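Local coordinates for protein tryptophan--tRNA ligase (Campylobacter jejuni subsp. jejuni, PDB 3TZL) that probably attaches tryptophan to its cognate tRNA, as a homodimeric class I aminoacyl-tRNA synthetase that spends ATP to activate the amino acid, at residues W93-F98 / R157-K162; K162-N165 / E169-T172; K240-E245 / N274-E279; I253-G258 / G263-Y268. One frame throughout, in Å; residues are numbered along the deposited sequence.

Interaction 1. Residues W93-F98 / R157-K162; sequences WILSQF and RDIALK
Leu95 meets Ile159 methyl to methyl: Leu95 CD2 lies 3.9 Å from Ile159 CG2, which also rests against Leu95 CB. The two side chains lie crosswise, and in Ile159 chi1 (-65°) puts CG1 beside the backbone N and CG2 anti to it, CG2 being the branch that meets the leucine. Next along helix 87-96, Ser96 CB points away from helix 150-167, and its OG is hydrogen-bonded to Tyr92 O and to His122 ND1 of the second subunit. Gln97 CB also points away; its NE2 folds back over the face of the Trp93 ring, 3.1 Å above the plane, and donates to Trp93 O at 2.9 Å. At the end of the segment, Phe98 CB lies 4.5 Å from Ile159 CG2 and Phe98 CD1 4.2 Å from Lys162 CG, and the ring also packs on Val163 and, edge to face, on Trp167. The methylenes of Lys162 run past the carbonyl oxygen, with Phe98 O 3.2 Å from Lys162 CD. This is helix-helix packing in the catalytic domain of a class I synthetase, between the dimer interface and helix 122-137, which carries the tryptophan-site residue Asp134. The end region of helix 87-96 and the residues after it pack against helix 150-167, beside helix 122-137, whose Leu136 touches Leu95 and whose Ala132 touches Ile159, while Ile94 reaches Met313 and Ile316 of helix 291-320.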
# COMPACT_ATOMS: atom_id res chain seq x y z
N TRP B 93 2.28 -4.02 0.54
CA TRP B 93 3.04 -3.63 1.74
C TRP B 93 4.03 -4.72 2.17
O TRP B 93 5.17 -4.44 2.53
CB TRP B 93 2.09 -3.33 2.89
CG TRP B 93 2.78 -3.15 4.21
CD1 TRP B 93 2.72 -3.99 5.29
CD2 TRP B 93 3.63 -2.06 4.60
NE1 TRP B 93 3.49 -3.50 6.32
CE2 TRP B 93 4.05 -2.31 5.93
CE3 TRP B 93 4.09 -0.90 3.95
CZ2 TRP B 93 4.90 -1.44 6.63
CZ3 TRP B 93 4.94 -0.03 4.65
CH2 TRP B 93 5.34 -0.31 5.98
N ILE B 94 3.59 -5.98 2.15
CA ILE B 94 4.51 -7.06 2.47
C ILE B 94 5.71 -7.13 1.51
O ILE B 94 6.86 -7.21 1.96
CB ILE B 94 3.77 -8.40 2.54
CG1 ILE B 94 2.91 -8.42 3.80
CG2 ILE B 94 4.73 -9.57 2.56
CD1 ILE B 94 1.72 -9.33 3.69
N LEU B 95 5.46 -7.05 0.21
CA LEU B 95 6.54 -7.08 -0.78
C LEU B 95 7.51 -5.91 -0.62
O LEU B 95 8.68 -6.03 -0.99
CB LEU B 95 5.97 -7.08 -2.21
CG LEU B 95 5.10 -8.29 -2.60
CD1 LEU B 95 4.78 -8.26 -4.10
CD2 LEU B 95 5.79 -9.62 -2.23
N SER B 96 7.05 -4.79 -0.09
CA SER B 96 7.92 -3.63 0.07
C SER B 96 9.07 -3.95 1.01
O SER B 96 10.15 -3.37 0.89
CB SER B 96 7.14 -2.43 0.59
OG SER B 96 6.31 -1.91 -0.43
N GLN B 97 8.84 -4.87 1.93
CA GLN B 97 9.86 -5.24 2.90
C GLN B 97 10.97 -6.04 2.24
O GLN B 97 12.06 -6.15 2.78
CB GLN B 97 9.24 -6.03 4.06
CG GLN B 97 7.90 -5.45 4.56
CD GLN B 97 7.94 -3.95 4.81
OE1 GLN B 97 8.98 -3.39 5.17
NE2 GLN B 97 6.81 -3.29 4.61
N PHE B 98 10.67 -6.58 1.06
CA PHE B 98 11.62 -7.37 0.31
C PHE B 98 12.11 -6.65 -0.93
O PHE B 98 12.73 -7.24 -1.80
CB PHE B 98 10.99 -8.70 -0.11
CG PHE B 98 10.62 -9.59 1.03
CD1 PHE B 98 11.53 -10.52 1.54
CD2 PHE B 98 9.34 -9.53 1.57
CE1 PHE B 98 11.18 -11.37 2.58
CE2 PHE B 98 8.97 -10.38 2.61
CZ PHE B 98 9.89 -11.30 3.11
N ARG B 157 10.16 -10.20 -10.51
CA ARG B 157 10.95 -11.41 -10.45
C ARG B 157 12.02 -11.36 -9.34
O ARG B 157 12.24 -12.34 -8.63
CB ARG B 157 11.57 -11.67 -11.81
CG ARG B 157 12.07 -13.07 -11.99
CD ARG B 157 12.91 -13.21 -13.25
NE ARG B 157 13.37 -14.58 -13.38
CZ ARG B 157 12.67 -15.54 -13.99
NH1 ARG B 157 13.15 -16.78 -14.07
NH2 ARG B 157 11.49 -15.25 -14.53
N ASP B 158 12.66 -10.21 -9.18
CA ASP B 158 13.66 -10.06 -8.12
C ASP B 158 13.02 -10.08 -6.72
O ASP B 158 13.58 -10.64 -5.78
CB ASP B 158 14.48 -8.78 -8.31
CG ASP B 158 15.39 -8.84 -9.55
OD1 ASP B 158 15.73 -9.95 -10.00
OD2 ASP B 158 15.76 -7.77 -10.08
N ILE B 159 11.85 -9.48 -6.60
CA ILE B 159 11.13 -9.51 -5.33
C ILE B 159 10.77 -10.95 -4.97
O ILE B 159 11.02 -11.39 -3.84
CB ILE B 159 9.86 -8.65 -5.40
CG1 ILE B 159 10.22 -7.18 -5.59
CG2 ILE B 159 9.04 -8.84 -4.15
CD1 ILE B 159 8.99 -6.24 -5.85
N ALA B 160 10.19 -11.67 -5.93
CA ALA B 160 9.74 -13.04 -5.69
C ALA B 160 10.90 -13.92 -5.23
O ALA B 160 10.76 -14.71 -4.29
CB ALA B 160 9.12 -13.61 -6.96
N LEU B 161 12.03 -13.78 -5.91
CA LEU B 161 13.23 -14.53 -5.56
C LEU B 161 13.68 -14.23 -4.13
O LEU B 161 14.03 -15.14 -3.38
CB LEU B 161 14.34 -14.26 -6.56
CG LEU B 161 14.30 -15.12 -7.82
CD1 LEU B 161 15.14 -14.51 -8.94
CD2 LEU B 161 14.78 -16.54 -7.48
N LYS B 162 13.67 -12.95 -3.76
CA LYS B 162 14.01 -12.56 -2.40
C LYS B 162 13.05 -13.19 -1.39
O LYS B 162 13.48 -13.74 -0.38
CB LYS B 162 14.04 -11.04 -2.25
CG LYS B 162 14.88 -10.56 -1.06
CD LYS B 162 15.25 -9.08 -1.20
CE LYS B 162 15.87 -8.50 0.08
NZ LYS B 162 17.11 -9.20 0.47

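Interaction 2. Residues K162-N165 / E169-T172; sequences KVNN and EIFT
The carboxamide of Asn164 is bonded through both OD1 and ND2 to the backbone of Ile170 and Phe171. With CG beside the backbone N (chi1 -72°), the side chain leaves helix 150-167 and its amide group meets the returning chain. Phe171 N lies in the carbonyl plane of the asparagine, on a lone pair of OD1, 2.9 Å away and nearly straight at 160°. Ile170 N reaches the same oxygen at 3.1 Å, but from above that plane and along a more bent path. On the other branch, Asn164 ND2 gives a hydrogen to Phe171 O at 3.0 Å, with the acceptor close to the amide plane. Beside these hydrogen bonds, Val163 and Phe171 cross obliquely, Val163 CG1 lying 3.8 Å from Phe171 CE2. The ring is further flanked by its own neighbour, Ile170 CG2 standing over the centre of one face. Ile170 O is in turn hydrogen-bonded to Lys312 NZ of helix 291-320. Pairing with N and O of one residue fixes the flip of the Asn164 amide, since exchanging OD1 and ND2 would set donor against donor and acceptor against acceptor; the asparagine seems to serve residues 169-172, which lead to strand 175-177, much as a neighbouring strand would.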
# COMPACT_ATOMS: atom_id res chain seq x y z
N LYS B 162 13.67 -12.95 -3.76
CA LYS B 162 14.01 -12.56 -2.40
C LYS B 162 13.05 -13.19 -1.39
O LYS B 162 13.48 -13.74 -0.38
CB LYS B 162 14.04 -11.04 -2.25
CG LYS B 162 14.88 -10.56 -1.06
CD LYS B 162 15.25 -9.08 -1.20
CE LYS B 162 15.87 -8.50 0.08
NZ LYS B 162 17.11 -9.20 0.47
N VAL B 163 11.75 -13.13 -1.69
CA VAL B 163 10.75 -13.66 -0.78
C VAL B 163 10.92 -15.18 -0.62
O VAL B 163 10.92 -15.69 0.51
CB VAL B 163 9.31 -13.32 -1.24
CG1 VAL B 163 8.30 -14.11 -0.43
CG2 VAL B 163 9.04 -11.81 -1.12
N ASN B 164 11.09 -15.87 -1.74
CA ASN B 164 11.26 -17.31 -1.75
C ASN B 164 12.53 -17.72 -1.02
O ASN B 164 12.58 -18.79 -0.41
CB ASN B 164 11.33 -17.86 -3.19
CG ASN B 164 9.98 -17.83 -3.92
OD1 ASN B 164 8.94 -17.53 -3.34
ND2 ASN B 164 10.01 -18.14 -5.21
N ASN B 165 13.56 -16.89 -1.10
CA ASN B 165 14.81 -17.17 -0.40
C ASN B 165 14.61 -17.14 1.11
O ASN B 165 15.28 -17.84 1.85
CB ASN B 165 15.89 -16.17 -0.79
CG ASN B 165 16.80 -16.70 -1.87
OD1 ASN B 165 17.01 -17.90 -1.98
ND2 ASN B 165 17.33 -15.79 -2.69
N GLU B 169 8.91 -21.89 -0.92
CA GLU B 169 8.24 -21.80 -2.21
C GLU B 169 6.94 -21.03 -2.09
O GLU B 169 5.86 -21.60 -1.96
CB GLU B 169 7.94 -23.20 -2.76
CG GLU B 169 9.15 -23.96 -3.30
CD GLU B 169 8.85 -25.44 -3.55
OE1 GLU B 169 7.65 -25.81 -3.56
OE2 GLU B 169 9.80 -26.23 -3.71
N ILE B 170 7.04 -19.71 -2.14
CA ILE B 170 5.86 -18.90 -1.99
C ILE B 170 5.33 -18.49 -3.36
O ILE B 170 4.14 -18.61 -3.65
CB ILE B 170 6.12 -17.62 -1.16
CG1 ILE B 170 6.71 -17.96 0.21
CG2 ILE B 170 4.85 -16.85 -0.99
CD1 ILE B 170 5.92 -19.00 0.98
N PHE B 171 6.23 -18.01 -4.21
CA PHE B 171 5.83 -17.40 -5.48
C PHE B 171 6.37 -18.10 -6.71
O PHE B 171 7.50 -18.59 -6.72
CB PHE B 171 6.28 -15.94 -5.55
CG PHE B 171 5.53 -15.06 -4.62
CD1 PHE B 171 4.15 -15.06 -4.62
CD2 PHE B 171 6.21 -14.21 -3.75
CE1 PHE B 171 3.46 -14.25 -3.75
CE2 PHE B 171 5.52 -13.40 -2.88
CZ PHE B 171 4.15 -13.41 -2.87
N THR B 172 5.57 -18.11 -7.76
CA THR B 172 6.04 -18.56 -9.04
C THR B 172 6.86 -17.42 -9.65
O THR B 172 6.53 -16.26 -9.46
CB THR B 172 4.85 -18.88 -9.95
OG1 THR B 172 4.13 -19.99 -9.39
CG2 THR B 172 5.31 -19.21 -11.37

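Interaction 3. Residues K240-E245 / N274-E279; sequences KLFLDE and NAYFKE
Aromatic stacking carries the contact between the turn after helix 234-239 and the end of helix 262-276. Phe242 and Tyr276 form a T-shaped pair, with centroids 5.1 Å apart and planes at 86°. The phenylalanine supplies the edge: its CD1 stands 3.5 Å from Tyr276 CG, over one face of the tyrosine but offset toward the rim at the CB end, so that Tyr276 CB is also touched at 3.8 Å. Tyr276 presents this face because CG lies anti to its backbone N (chi1 -174°), which swings the ring out from the helix toward Phe242.

Apolar packing extends the same edge. The next carbon of the Phe242 ring, CE1, meets Phe277 CE2 at 3.6 Å, and these two side chains are likewise nearly perpendicular. Tyr276 and Phe277 themselves are interlocked, with Tyr276 CD1 over the centre of one face of Phe277, 3.7 Å above its plane, and Phe277 CD1 at the edge of the tyrosine. One edge of Phe242 therefore serves two successive residues at the break between helix 262-276 and helix 278-289. The cluster continues into helix 18-30, which starts within the HIGH motif of this class I synthetase: Phe22 makes an edge-to-face pair with Phe242, and Tyr21 another with Phe277. On the nucleotide side, the Phe242 side chain lies about 8 Å from those of Val185 and Met193, both in the pocket of the bound ADP, and about 12 Å from the ADP itself.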
# COMPACT_ATOMS: atom_id res chain seq x y z
N LYS B 240 -8.62 -2.95 -45.50
CA LYS B 240 -8.11 -4.33 -45.47
C LYS B 240 -8.39 -5.04 -44.15
O LYS B 240 -8.63 -6.25 -44.13
CB LYS B 240 -6.60 -4.36 -45.72
CG LYS B 240 -6.17 -3.95 -47.11
CD LYS B 240 -4.66 -3.79 -47.21
CE LYS B 240 -3.95 -5.13 -47.06
NZ LYS B 240 -4.17 -6.00 -48.25
N LEU B 241 -8.35 -4.27 -43.07
CA LEU B 241 -8.47 -4.79 -41.71
C LEU B 241 -9.83 -5.41 -41.48
O LEU B 241 -9.99 -6.27 -40.61
CB LEU B 241 -8.27 -3.65 -40.71
CG LEU B 241 -6.94 -2.91 -40.73
CD1 LEU B 241 -6.99 -1.71 -39.81
CD2 LEU B 241 -5.81 -3.84 -40.31
N PHE B 242 -10.82 -4.96 -42.24
CA PHE B 242 -12.20 -5.35 -42.04
C PHE B 242 -12.68 -6.31 -43.12
O PHE B 242 -13.83 -6.75 -43.10
CB PHE B 242 -13.09 -4.09 -42.04
CG PHE B 242 -12.70 -3.06 -41.01
CD1 PHE B 242 -13.23 -3.09 -39.72
CD2 PHE B 242 -11.79 -2.06 -41.33
CE1 PHE B 242 -12.87 -2.14 -38.78
CE2 PHE B 242 -11.42 -1.10 -40.38
CZ PHE B 242 -11.96 -1.15 -39.12
N LEU B 243 -11.79 -6.63 -44.06
CA LEU B 243 -12.13 -7.47 -45.21
C LEU B 243 -11.34 -8.77 -45.23
O LEU B 243 -10.14 -8.79 -44.91
CB LEU B 243 -11.92 -6.71 -46.52
CG LEU B 243 -12.85 -5.53 -46.85
CD1 LEU B 243 -12.34 -4.76 -48.05
CD2 LEU B 243 -14.27 -6.01 -47.11
N ASP B 244 -12.01 -9.86 -45.61
CA ASP B 244 -11.36 -11.14 -45.87
C ASP B 244 -10.63 -11.05 -47.20
O ASP B 244 -10.75 -10.05 -47.91
CB ASP B 244 -12.39 -12.27 -45.91
CG ASP B 244 -13.59 -11.93 -46.76
OD1 ASP B 244 -14.06 -10.77 -46.71
OD2 ASP B 244 -14.07 -12.82 -47.50
N GLU B 245 -9.89 -12.10 -47.56
CA GLU B 245 -9.06 -12.06 -48.76
C GLU B 245 -9.86 -11.74 -50.04
O GLU B 245 -9.39 -10.98 -50.90
CB GLU B 245 -8.26 -13.35 -48.93
CG GLU B 245 -7.29 -13.32 -50.11
CD GLU B 245 -5.96 -13.99 -49.80
OE1 GLU B 245 -5.80 -14.49 -48.66
OE2 GLU B 245 -5.08 -14.02 -50.69
N ASN B 274 -18.80 0.81 -39.45
CA ASN B 274 -20.04 0.82 -38.69
C ASN B 274 -20.66 -0.56 -38.52
O ASN B 274 -21.24 -0.86 -37.48
CB ASN B 274 -21.06 1.80 -39.28
CG ASN B 274 -20.77 3.24 -38.89
OD1 ASN B 274 -20.37 3.51 -37.76
ND2 ASN B 274 -20.97 4.17 -39.83
N ALA B 275 -20.54 -1.39 -39.55
CA ALA B 275 -21.16 -2.71 -39.54
C ALA B 275 -20.32 -3.66 -38.70
O ALA B 275 -20.86 -4.48 -37.96
CB ALA B 275 -21.35 -3.24 -40.96
N TYR B 276 -19.00 -3.54 -38.82
CA TYR B 276 -18.08 -4.41 -38.12
C TYR B 276 -18.16 -4.22 -36.59
O TYR B 276 -18.01 -5.17 -35.82
CB TYR B 276 -16.66 -4.16 -38.62
CG TYR B 276 -15.61 -5.10 -38.08
CD1 TYR B 276 -15.01 -4.87 -36.85
CD2 TYR B 276 -15.19 -6.21 -38.81
CE1 TYR B 276 -14.03 -5.72 -36.34
CE2 TYR B 276 -14.21 -7.07 -38.32
CZ TYR B 276 -13.64 -6.82 -37.09
OH TYR B 276 -12.67 -7.67 -36.60
N PHE B 277 -18.40 -2.99 -36.15
CA PHE B 277 -18.40 -2.71 -34.72
C PHE B 277 -19.80 -2.52 -34.15
O PHE B 277 -19.96 -2.21 -32.96
CB PHE B 277 -17.53 -1.51 -34.40
CG PHE B 277 -16.05 -1.82 -34.42
CD1 PHE B 277 -15.51 -2.76 -33.54
CD2 PHE B 277 -15.21 -1.19 -35.31
CE1 PHE B 277 -14.16 -3.06 -33.55
CE2 PHE B 277 -13.85 -1.48 -35.34
CZ PHE B 277 -13.32 -2.41 -34.45
N LYS B 278 -20.80 -2.72 -35.00
CA LYS B 278 -22.18 -2.43 -34.64
C LYS B 278 -22.57 -3.15 -33.36
O LYS B 278 -23.12 -2.54 -32.45
CB LYS B 278 -23.13 -2.81 -35.77
CG LYS B 278 -24.57 -2.43 -35.50
CD LYS B 278 -25.41 -2.63 -36.76
CE LYS B 278 -26.88 -2.37 -36.50
NZ LYS B 278 -27.43 -3.33 -35.50
N GLU B 279 -22.27 -4.44 -33.29
CA GLU B 279 -22.68 -5.25 -32.15
C GLU B 279 -21.91 -4.84 -30.88
O GLU B 279 -22.49 -4.73 -29.81
CB GLU B 279 -22.45 -6.73 -32.46
CG GLU B 279 -23.20 -7.70 -31.57
CD GLU B 279 -23.72 -8.91 -32.36
OE1 GLU B 279 -24.07 -8.75 -33.55
OE2 GLU B 279 -23.77 -10.02 -31.77

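Interaction 4. Residues I253-G258 / G263-Y268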
# COMPACT_ATOMS: atom_id res chain seq x y z
N ILE B 253 -10.58 -4.71 -57.12
CA ILE B 253 -11.10 -4.72 -58.48
C ILE B 253 -11.76 -3.37 -58.73
O ILE B 253 -11.63 -2.79 -59.81
CB ILE B 253 -12.13 -5.85 -58.68
CG1 ILE B 253 -11.41 -7.20 -58.82
CG2 ILE B 253 -13.00 -5.60 -59.90
CD1 ILE B 253 -12.32 -8.40 -58.57
N ARG B 254 -12.45 -2.86 -57.70
CA ARG B 254 -13.12 -1.57 -57.79
C ARG B 254 -12.11 -0.43 -57.98
O ARG B 254 -12.36 0.49 -58.75
CB ARG B 254 -14.03 -1.34 -56.58
CG ARG B 254 -15.29 -2.19 -56.61
CD ARG B 254 -15.98 -2.23 -55.25
NE ARG B 254 -16.51 -0.93 -54.86
CZ ARG B 254 -17.05 -0.67 -53.67
NH1 ARG B 254 -17.13 -1.63 -52.75
NH2 ARG B 254 -17.51 0.54 -53.40
N TYR B 255 -10.98 -0.53 -57.28
CA TYR B 255 -9.87 0.40 -57.44
C TYR B 255 -9.27 0.38 -58.85
O TYR B 255 -9.19 1.41 -59.51
CB TYR B 255 -8.76 0.11 -56.42
CG TYR B 255 -8.89 0.86 -55.10
CD1 TYR B 255 -7.91 1.76 -54.70
CD2 TYR B 255 -9.99 0.67 -54.26
CE1 TYR B 255 -8.00 2.45 -53.51
CE2 TYR B 255 -10.10 1.37 -53.04
CZ TYR B 255 -9.09 2.26 -52.69
OH TYR B 255 -9.15 2.96 -51.50
N GLU B 256 -8.87 -0.81 -59.30
CA GLU B 256 -8.26 -0.95 -60.62
C GLU B 256 -9.21 -0.63 -61.78
O GLU B 256 -8.78 -0.20 -62.85
CB GLU B 256 -7.66 -2.35 -60.79
CG GLU B 256 -6.53 -2.66 -59.81
CD GLU B 256 -5.98 -4.07 -59.95
OE1 GLU B 256 -4.98 -4.39 -59.26
OE2 GLU B 256 -6.54 -4.85 -60.74
N LYS B 257 -10.51 -0.84 -61.57
CA LYS B 257 -11.49 -0.58 -62.61
C LYS B 257 -11.65 0.91 -62.91
O LYS B 257 -11.87 1.31 -64.05
CB LYS B 257 -12.84 -1.18 -62.23
CG LYS B 257 -13.91 -1.02 -63.30
CD LYS B 257 -15.27 -1.46 -62.78
CE LYS B 257 -16.34 -1.29 -63.85
NZ LYS B 257 -17.69 -1.71 -63.37
N GLY B 258 -11.53 1.75 -61.87
CA GLY B 258 -11.84 3.16 -62.01
C GLY B 258 -13.34 3.36 -62.02
O GLY B 258 -14.09 2.40 -61.84
N GLY B 263 -13.93 9.67 -52.57
CA GLY B 263 -15.05 10.10 -51.76
C GLY B 263 -15.99 8.93 -51.57
O GLY B 263 -16.43 8.66 -50.45
N HIS B 264 -16.26 8.21 -52.65
CA HIS B 264 -17.11 7.05 -52.54
C HIS B 264 -16.46 5.90 -51.75
O HIS B 264 -17.14 5.22 -50.98
CB HIS B 264 -17.57 6.56 -53.90
CG HIS B 264 -18.61 5.49 -53.81
ND1 HIS B 264 -18.29 4.15 -53.82
CD2 HIS B 264 -19.95 5.56 -53.66
CE1 HIS B 264 -19.40 3.44 -53.71
NE2 HIS B 264 -20.42 4.27 -53.61
N PHE B 265 -15.17 5.68 -51.92
CA PHE B 265 -14.48 4.66 -51.12
C PHE B 265 -14.51 4.98 -49.62
O PHE B 265 -14.63 4.08 -48.79
CB PHE B 265 -13.04 4.44 -51.61
CG PHE B 265 -12.96 3.78 -52.96
CD1 PHE B 265 -13.77 2.69 -53.26
CD2 PHE B 265 -12.11 4.27 -53.94
CE1 PHE B 265 -13.71 2.07 -54.51
CE2 PHE B 265 -12.05 3.66 -55.20
CZ PHE B 265 -12.85 2.57 -55.48
N LYS B 266 -14.43 6.26 -49.28
CA LYS B 266 -14.53 6.67 -47.88
C LYS B 266 -15.93 6.37 -47.36
O LYS B 266 -16.09 5.89 -46.24
CB LYS B 266 -14.22 8.15 -47.72
CG LYS B 266 -12.75 8.47 -47.78
CD LYS B 266 -12.50 9.96 -47.93
CE LYS B 266 -11.12 10.34 -47.37
NZ LYS B 266 -10.74 11.76 -47.68
N ILE B 267 -16.94 6.65 -48.18
CA ILE B 267 -18.32 6.34 -47.85
C ILE B 267 -18.46 4.84 -47.56
O ILE B 267 -19.07 4.43 -46.56
CB ILE B 267 -19.28 6.74 -48.99
CG1 ILE B 267 -19.48 8.26 -49.00
CG2 ILE B 267 -20.62 6.03 -48.83
CD1 ILE B 267 -20.38 8.75 -50.10
N TYR B 268 -17.87 4.04 -48.44
CA TYR B 268 -17.77 2.60 -48.27
C TYR B 268 -17.06 2.23 -46.96
O TYR B 268 -17.54 1.39 -46.22
CB TYR B 268 -17.05 1.97 -49.46
CG TYR B 268 -16.86 0.48 -49.34
CD1 TYR B 268 -17.95 -0.37 -49.20
CD2 TYR B 268 -15.59 -0.10 -49.38
CE1 TYR B 268 -17.79 -1.74 -49.08
CE2 TYR B 268 -15.42 -1.47 -49.27
CZ TYR B 268 -16.53 -2.28 -49.12
OH TYR B 268 -16.37 -3.65 -49.00
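A helical hairpin, made by the antiparallel helices 245-257 and 262-276, is closed here by a layer of stacked side chains next to its connecting turn. The axes of the two short helical segments are nearly antiparallel (171°) and approach no closer than 12.2 Å, a wide spacing filled by aromatic rings. Tyr255 and Phe265 form an offset stack, with centroids 4.2 Å apart and planes inclined by 17°; Tyr255 CE2 sits over the centre of the phenylalanine, 3.5 Å above its plane. Arg254 passes along Phe265, its CB 4.0 Å from Phe265 CE1, and then bends at chi3 (66°) to bring its guanidinium over Tyr268. This is a cation-pi contact, with Arg254 CZ 4.5 Å from the ring centroid; the planes are steeply inclined, so the group approaches by its NH1 edge and does not lie flat. Arg254 NH2 also abuts the edge of His264, 3.5 Å from His264 CE1, and is held by a salt bridge to Glu260 in the turn. Tyr255 also packs on Ile235 of helix 234-239 and meets Phe236 edge to face, while Phe265 and Tyr268 rest on Leu251, about one turn back along helix 245-257.

The four contacts form two pairs at opposite sides of the chain's centre, the first pair preceding the second in sequence. Interactions 1 and 2, centres about 8 Å apart, share Lys162 and helix 150-167 and merge through Phe98 on Val163 and Leu95 on Phe171; the side chains of Leu95 and Phe171 lie about 8 and 11 Å from that of Asp134. Interactions 3 and 4, centres about 16 Å apart, share helix 262-276 and touch where Leu243 meets Tyr268; interaction 4 is nested within the loop closed by interaction 3. About 46 Å separates the centres of interactions 1 and 3. The pairs thus flank the active site, on its tryptophan and nucleotide sides respectively, with interaction 4 farthest out.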